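Local coordinates for protein enoyl-CoA hydratase/isomerase (Mycobacterium abscessus, PDB 3QXZ) that probably catalyses the hydration or double-bond isomerisation of enoyl-CoA thioesters in fatty-acid metabolism, at residues P25-R28 against N29-T32; I124-E128 against G129-I133; A159-L162 against L163-A167. All coordinates share one frame; numbering follows the deposited sequence. Where two conformers were deposited one is given.

Overall arrangement
The three contacts follow one another along the chain of a crotonase-type fold. Interaction 1 is the loop between strand 17-23 and helix 33-48, interaction 2 is the turn that leaves strand 122-126 of the main sheet, and interaction 3 is the end of helix 151-165. The centres of interactions 1 and 2 lie about 16 Å apart without touching, and those of interactions 1 and 3 lie about 24 Å apart. Interactions 2 and 3, about 15 Å apart between centres, do meet: Ile133 CG2 packs on Leu163 CD2 at 3.8 Å. Interaction 3 also faces the second subunit, and the side chain of Leu162 is about 13 Å from a bound potassium ion.

Interaction 1 (P25-R28 against N29-T32); sequences PSTR and NSFT
In the loop that leads from strand 17-23 to helix 33-48 of the crotonase fold, Thr27 and Ser30 meet hydroxyl to hydroxyl. Thr27 OG1 and Ser30 OG are 2.8 Å apart and share a hydrogen bond, the direction of the proton being left open. Both oxygens sit between their own backbone N and carbonyl carbon (chi1 61° and 64°), which turns them inward across the bend; the beta carbon of Thr27 also comes to 3.3 Å from Ser30 OG. The bend arises at Arg28 and Asn29, which both have left-handed backbone angles with positive phi. Asparagine tolerates that conformation better than most residues, and here its amide is buried, bonded to residues outside the turn. Asn29 OD1 accepts from Gly24 N, while ND2 donates to Ala60 O and Phe64 O, so both ends of the amide are gripped and its rotation is fixed. The side chain of Arg28, modelled in two conformers, instead points outward, consistent with its exposed position. Ser66 OG lies within hydrogen-bonding reach of the carbonyl oxygens of Thr27 and Arg28. Small hydroxyl side chains suit this place because they can bond to each other and to a nearby loop of the same chain, as Ser30 OG does to Gln69 NE2. The chemistry implies that a network of polar bonds, together with the left-handed pair Arg28-Asn29, holds the bend in place.

Interaction 2 (I124-E128 against G129-I133); sequences ILAEE and GRYAI
Leu125 and Tyr131 form the tightly packed side of this turn. The methyl carbon CD2 of Leu125 lies over the centre of the Tyr131 ring, 3.8 Å from its centroid and only 8° off the ring normal, a CH-pi contact. The leucine and tyrosine side chains lie alongside each other, pointing opposite ways, so CB and CG of the leucine come near the phenol end. On the opposite face of the ring, Gly129 C lies nearer the rim, and the aromatic plane is thus sandwiched between a methyl group and the backbone of the turn. With CG anti to its carbonyl carbon (chi1 -56°), Tyr131 reaches back to the end of strand 122-126. There its OH donates to Ala126 O at 2.7 Å, in the carbonyl plane and on a lone pair. The same oxygen accepts from Gly129 N at 3.1 Å, but this donor stands above the carbonyl plane, about 60° out of it; two bonds therefore hold Ala126 O from different directions. Glycine suits position 129 because a beta carbon there would collide with the tyrosine hydroxyl, and Ala126 CB lies 3.5 Å from the same OH of Tyr131.

The outer side is looser. Glu127 and Glu128 occupy the two central positions of the turn and are exposed, where charged side chains can meet solvent, although Glu128 OE1 accepts from Ala186 N at the start of helix 186-203. Water 1 donates to both Glu127 O and Gly129 O, each at 2.8 Å. Arg130 turns outward too, its NE bonded to Ser168 OG. The Gly129 N to Ala126 O bond closes a type I beta turn from Ala126 to Gly129, joining the mixed main sheet to short strand 131-132, with the Tyr131 ring packed back against it.

Interaction 3 (A159-L162 against L163-A167); sequences AAEL and LLTGA
Glu161 O receives two donors from a single residue: Thr165 OG1 at 2.6 Å and Thr165 N at 3.0 Å, reaching it from opposite faces of the carbonyl plane. This pairing marks the C-terminal end of helix 151-165, where Thr165 OG1, set between its backbone N and carbonyl carbon (chi1 71°), also accepts from Ala167 N in an ST turn. Threonine suits the place because its hydroxyl can both give a second bond to the carbonyl one turn back and accept from beyond the helix end. Gly166 then leaves the helix with positive phi, a conformation glycine adopts easily, and its N makes a weak bond to Leu162 O. One turn earlier the helix is regular: Leu163 N bonds to Ala159 O, and Leu164 N to Ala160 O at 2.8 Å. Small alanine and bulky leucine pair along one flank, with Ala160 CB 4.2 Å from Leu164 CD1. That flank packs on the second subunit, against Leu216 and Ala209 there. Glu161 OE1 forms a salt bridge to Arg173 and accepts a hydrogen bond from Asn181 ND2 of the second subunit. Where the helix ends, water 2 donates to Leu162 O at 2.9 Å and to Ala167 O at 2.7 Å.

Interaction 1 (P25-R28 against N29-T32)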
loop_
_atom_site.group_PDB
_atom_site.type_symbol
_atom_site.label_atom_id
_atom_site.label_comp_id
_atom_site.label_asym_id
_atom_site.label_seq_id
_atom_site.Cartn_x
_atom_site.Cartn_y
_atom_site.Cartn_z
ATOM N N PRO A 25 1.253 30.665 -17.473
ATOM C CA PRO A 25 0.717 30.317 -18.799
ATOM C C PRO A 25 1.785 30.039 -19.861
ATOM O O PRO A 25 1.635 29.093 -20.637
ATOM C CB PRO A 25 -0.131 31.540 -19.166
ATOM C CG PRO A 25 -0.591 32.062 -17.841
ATOM C CD PRO A 25 0.608 31.879 -16.934
ATOM N N SER A 26 2.869 30.806 -19.869
ATOM C CA SER A 26 3.913 30.629 -20.886
ATOM C C SER A 26 4.723 29.329 -20.764
ATOM O O SER A 26 5.391 28.914 -21.713
ATOM C CB SER A 26 4.851 31.839 -20.907
ATOM O OG SER A 26 5.520 31.976 -19.668
ATOM N N THR A 27 4.659 28.679 -19.600
ATOM C CA THR A 27 5.471 27.481 -19.354
ATOM C C THR A 27 4.668 26.301 -18.797
ATOM O O THR A 27 5.260 25.386 -18.221
ATOM C CB THR A 27 6.634 27.757 -18.355
ATOM O OG1 THR A 27 6.097 28.165 -17.083
ATOM C CG2 THR A 27 7.586 28.833 -18.882
ATOM N N ARG A 28 3.349 26.313 -18.982
ATOM C CA ARG A 28 2.470 25.291 -18.405
ATOM C C ARG A 28 2.714 25.167 -16.892
ATOM O O ARG A 28 2.831 24.053 -16.329
ATOM C CB ARG A 28 2.629 23.946 -19.133
ATOM C CG ARG A 28 1.933 23.895 -20.493
ATOM C CD ARG A 28 2.176 22.559 -21.177
ATOM N NE ARG A 28 1.186 22.283 -22.216
ATOM C CZ ARG A 28 1.247 21.258 -23.064
ATOM N NH1 ARG A 28 2.258 20.402 -23.014
ATOM N NH2 ARG A 28 0.292 21.088 -23.969
ATOM N N ASN A 29 2.810 26.330 -16.250
ATOM C CA ASN A 29 2.962 26.486 -14.803
ATOM C C ASN A 29 4.204 25.782 -14.282
ATOM O O ASN A 29 4.141 25.100 -13.263
ATOM C CB ASN A 29 1.691 26.032 -14.041
ATOM C CG ASN A 29 0.404 26.440 -14.740
ATOM O OD1 ASN A 29 0.287 27.564 -15.269
ATOM N ND2 ASN A 29 -0.570 25.537 -14.767
ATOM N N SER A 30 5.336 25.968 -14.963
ATOM C CA SER A 30 6.585 25.319 -14.559
ATOM C C SER A 30 6.958 25.655 -13.124
ATOM O O SER A 30 6.633 26.728 -12.609
ATOM C CB SER A 30 7.741 25.694 -15.492
ATOM O OG SER A 30 8.010 27.084 -15.395
ATOM N N PHE A 31 7.615 24.702 -12.470
ATOM C CA PHE A 31 8.098 24.895 -11.121
ATOM C C PHE A 31 9.371 25.720 -11.124
ATOM O O PHE A 31 10.262 25.519 -11.959
ATOM C CB PHE A 31 8.368 23.551 -10.441
ATOM C CG PHE A 31 8.734 23.687 -9.001
ATOM C CD1 PHE A 31 7.735 23.869 -8.039
ATOM C CD2 PHE A 31 10.061 23.662 -8.600
ATOM C CE1 PHE A 31 8.058 24.030 -6.705
ATOM C CE2 PHE A 31 10.397 23.824 -7.256
ATOM C CZ PHE A 31 9.379 23.998 -6.313
ATOM N N THR A 32 9.446 26.642 -10.172
ATOM C CA THR A 32 10.640 27.445 -9.931
ATOM C C THR A 32 10.935 27.466 -8.444
ATOM O O THR A 32 10.039 27.231 -7.616
ATOM C CB THR A 32 10.470 28.916 -10.393
ATOM O OG1 THR A 32 9.496 29.564 -9.568
ATOM C CG2 THR A 32 10.057 28.996 -11.882
#

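Interaction 2 (I124-E128 against G129-I133)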
loop_
_atom_site.group_PDB
_atom_site.type_symbol
_atom_site.label_atom_id
_atom_site.label_comp_id
_atom_site.label_asym_id
_atom_site.label_seq_id
_atom_site.Cartn_x
_atom_site.Cartn_y
_atom_site.Cartn_z
ATOM N N ILE A 124 -7.402 14.457 -7.436
ATOM C CA ILE A 124 -8.340 14.227 -8.533
ATOM C C ILE A 124 -7.587 14.624 -9.791
ATOM O O ILE A 124 -7.075 15.758 -9.875
ATOM C CB ILE A 124 -9.618 15.070 -8.356
ATOM C CG1 ILE A 124 -10.323 14.694 -7.038
ATOM C CG2 ILE A 124 -10.571 14.864 -9.562
ATOM C CD1 ILE A 124 -11.547 15.593 -6.746
ATOM N N LEU A 125 -7.485 13.689 -10.744
ATOM C CA LEU A 125 -6.688 13.905 -11.969
ATOM C C LEU A 125 -7.535 14.012 -13.232
ATOM O O LEU A 125 -8.539 13.319 -13.389
ATOM C CB LEU A 125 -5.627 12.794 -12.151
ATOM C CG LEU A 125 -4.250 13.010 -11.518
ATOM C CD1 LEU A 125 -4.314 13.159 -10.000
ATOM C CD2 LEU A 125 -3.315 11.835 -11.883
ATOM N N ALA A 126 -7.069 14.865 -14.131
ATOM C CA ALA A 126 -7.679 15.050 -15.451
ATOM C C ALA A 126 -7.352 13.858 -16.351
ATOM O O ALA A 126 -6.175 13.506 -16.529
ATOM C CB ALA A 126 -7.148 16.320 -16.072
ATOM N N GLU A 127 -8.385 13.291 -16.984
ATOM C CA GLU A 127 -8.184 12.183 -17.929
ATOM C C GLU A 127 -7.253 12.510 -19.101
ATOM O O GLU A 127 -6.543 11.630 -19.605
ATOM C CB GLU A 127 -9.543 11.660 -18.425
ATOM C CG GLU A 127 -10.263 10.855 -17.345
ATOM C CD GLU A 127 -11.762 10.703 -17.599
ATOM O OE1 GLU A 127 -12.249 11.138 -18.664
ATOM O OE2 GLU A 127 -12.453 10.143 -16.721
ATOM N N GLU A 128 -7.242 13.771 -19.510
ATOM C CA GLU A 128 -6.455 14.213 -20.678
ATOM C C GLU A 128 -4.996 14.529 -20.354
ATOM O O GLU A 128 -4.203 14.805 -21.260
ATOM C CB GLU A 128 -7.117 15.434 -21.336
ATOM C CG GLU A 128 -8.553 15.215 -21.828
ATOM C CD GLU A 128 -9.622 15.560 -20.791
ATOM O OE1 GLU A 128 -9.332 15.600 -19.569
ATOM O OE2 GLU A 128 -10.782 15.793 -21.199
ATOM N N GLY A 129 -4.633 14.490 -19.064
ATOM C CA GLY A 129 -3.294 14.935 -18.655
ATOM C C GLY A 129 -2.176 13.935 -18.920
ATOM O O GLY A 129 -2.405 12.724 -18.932
ATOM N N ARG A 130 -0.980 14.469 -19.137
ATOM C CA ARG A 130 0.238 13.668 -19.130
ATOM C C ARG A 130 0.840 13.707 -17.718
ATOM O O ARG A 130 1.021 14.782 -17.146
ATOM C CB ARG A 130 1.282 14.160 -20.143
ATOM C CG ARG A 130 2.498 13.197 -20.195
ATOM C CD ARG A 130 3.678 13.657 -21.054
ATOM N NE ARG A 130 4.923 13.046 -20.553
ATOM C CZ ARG A 130 6.044 13.710 -20.273
ATOM N NH1 ARG A 130 6.120 15.021 -20.484
ATOM N NH2 ARG A 130 7.102 13.056 -19.795
ATOM N N TYR A 131 1.167 12.529 -17.196
ATOM C CA TYR A 131 1.704 12.374 -15.830
ATOM C C TYR A 131 2.968 11.544 -15.882
ATOM O O TYR A 131 2.996 10.504 -16.532
ATOM C CB TYR A 131 0.658 11.694 -14.932
ATOM C CG TYR A 131 -0.639 12.466 -14.951
ATOM C CD1 TYR A 131 -0.689 13.782 -14.472
ATOM C CD2 TYR A 131 -1.787 11.922 -15.538
ATOM C CE1 TYR A 131 -1.856 14.530 -14.551
ATOM C CE2 TYR A 131 -2.960 12.655 -15.620
ATOM C CZ TYR A 131 -2.986 13.954 -15.113
ATOM O OH TYR A 131 -4.149 14.707 -15.194
ATOM N N ALA A 132 4.035 11.999 -15.218
ATOM C CA ALA A 132 5.293 11.242 -15.211
ATOM C C ALA A 132 6.167 11.799 -14.125
ATOM O O ALA A 132 6.042 12.981 -13.751
ATOM C CB ALA A 132 6.034 11.344 -16.564
ATOM N N ILE A 133 7.111 10.965 -13.679
ATOM C CA ILE A 133 8.184 11.375 -12.758
ATOM C C ILE A 133 9.478 10.973 -13.478
ATOM O O ILE A 133 10.056 9.935 -13.178
ATOM C CB ILE A 133 8.026 10.701 -11.375
ATOM C CG1 ILE A 133 6.646 11.013 -10.792
ATOM C CG2 ILE A 133 9.108 11.152 -10.416
ATOM C CD1 ILE A 133 6.274 10.122 -9.577
HETATM O O HOH W 1 -4.232 10.724 -18.383
#

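Interaction 3 (A159-L162 against L163-A167)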
loop_
_atom_site.group_PDB
_atom_site.type_symbol
_atom_site.label_atom_id
_atom_site.label_comp_id
_atom_site.label_asym_id
_atom_site.label_seq_id
_atom_site.Cartn_x
_atom_site.Cartn_y
_atom_site.Cartn_z
ATOM N N ALA A 159 5.613 1.752 -7.758
ATOM C CA ALA A 159 6.548 2.831 -7.443
ATOM C C ALA A 159 7.873 2.647 -8.170
ATOM O O ALA A 159 8.378 3.602 -8.775
ATOM C CB ALA A 159 6.768 2.931 -5.947
ATOM N N ALA A 160 8.429 1.438 -8.146
ATOM C CA ALA A 160 9.710 1.200 -8.818
ATOM C C ALA A 160 9.583 1.466 -10.315
ATOM O O ALA A 160 10.490 2.047 -10.927
ATOM C CB ALA A 160 10.184 -0.230 -8.544
ATOM N N GLU A 161 8.496 1.014 -10.941
ATOM C CA GLU A 161 8.346 1.241 -12.382
ATOM C C GLU A 161 8.316 2.746 -12.666
ATOM O O GLU A 161 9.034 3.228 -13.551
ATOM C CB GLU A 161 7.044 0.617 -12.862
ATOM C CG GLU A 161 6.781 0.835 -14.340
ATOM C CD GLU A 161 5.424 0.323 -14.784
ATOM O OE1 GLU A 161 4.740 -0.401 -14.050
ATOM O OE2 GLU A 161 5.024 0.703 -15.898
ATOM N N LEU A 162 7.503 3.519 -11.948
ATOM C CA LEU A 162 7.379 4.938 -12.254
ATOM C C LEU A 162 8.687 5.673 -11.964
ATOM O O LEU A 162 9.084 6.547 -12.750
ATOM C CB LEU A 162 6.196 5.554 -11.498
ATOM C CG LEU A 162 4.835 4.935 -11.836
ATOM C CD1 LEU A 162 3.699 5.685 -11.129
ATOM C CD2 LEU A 162 4.593 4.896 -13.356
ATOM N N LEU A 163 9.382 5.319 -10.881
ATOM C CA LEU A 163 10.614 6.059 -10.505
ATOM C C LEU A 163 11.847 5.629 -11.286
ATOM O O LEU A 163 12.695 6.474 -11.613
ATOM C CB LEU A 163 10.884 5.924 -9.011
ATOM C CG LEU A 163 9.758 6.440 -8.100
ATOM C CD1 LEU A 163 10.216 6.318 -6.648
ATOM C CD2 LEU A 163 9.362 7.874 -8.453
ATOM N N LEU A 164 11.975 4.339 -11.587
ATOM C CA LEU A 164 13.171 3.825 -12.253
ATOM C C LEU A 164 13.083 3.958 -13.759
ATOM O O LEU A 164 14.127 4.044 -14.419
ATOM C CB LEU A 164 13.435 2.363 -11.872
ATOM C CG LEU A 164 13.750 2.062 -10.412
ATOM C CD1 LEU A 164 13.927 0.590 -10.168
ATOM C CD2 LEU A 164 15.029 2.809 -9.975
ATOM N N THR A 165 11.885 3.946 -14.333
ATOM C CA THR A 165 11.781 4.116 -15.786
ATOM C C THR A 165 11.422 5.546 -16.157
ATOM O O THR A 165 11.675 5.957 -17.288
ATOM C CB THR A 165 10.754 3.167 -16.466
ATOM O OG1 THR A 165 9.411 3.557 -16.137
ATOM C CG2 THR A 165 10.993 1.711 -16.110
ATOM N N GLY A 166 10.790 6.308 -15.253
ATOM C CA GLY A 166 10.297 7.639 -15.603
ATOM C C GLY A 166 9.151 7.654 -16.599
ATOM O O GLY A 166 8.845 8.711 -17.172
ATOM N N ALA A 167 8.509 6.509 -16.785
ATOM C CA ALA A 167 7.451 6.402 -17.786
ATOM C C ALA A 167 6.195 7.205 -17.446
ATOM O O ALA A 167 5.847 7.429 -16.291
ATOM C CB ALA A 167 7.095 4.958 -18.030
HETATM O O HOH W 2 7.034 8.159 -13.948
#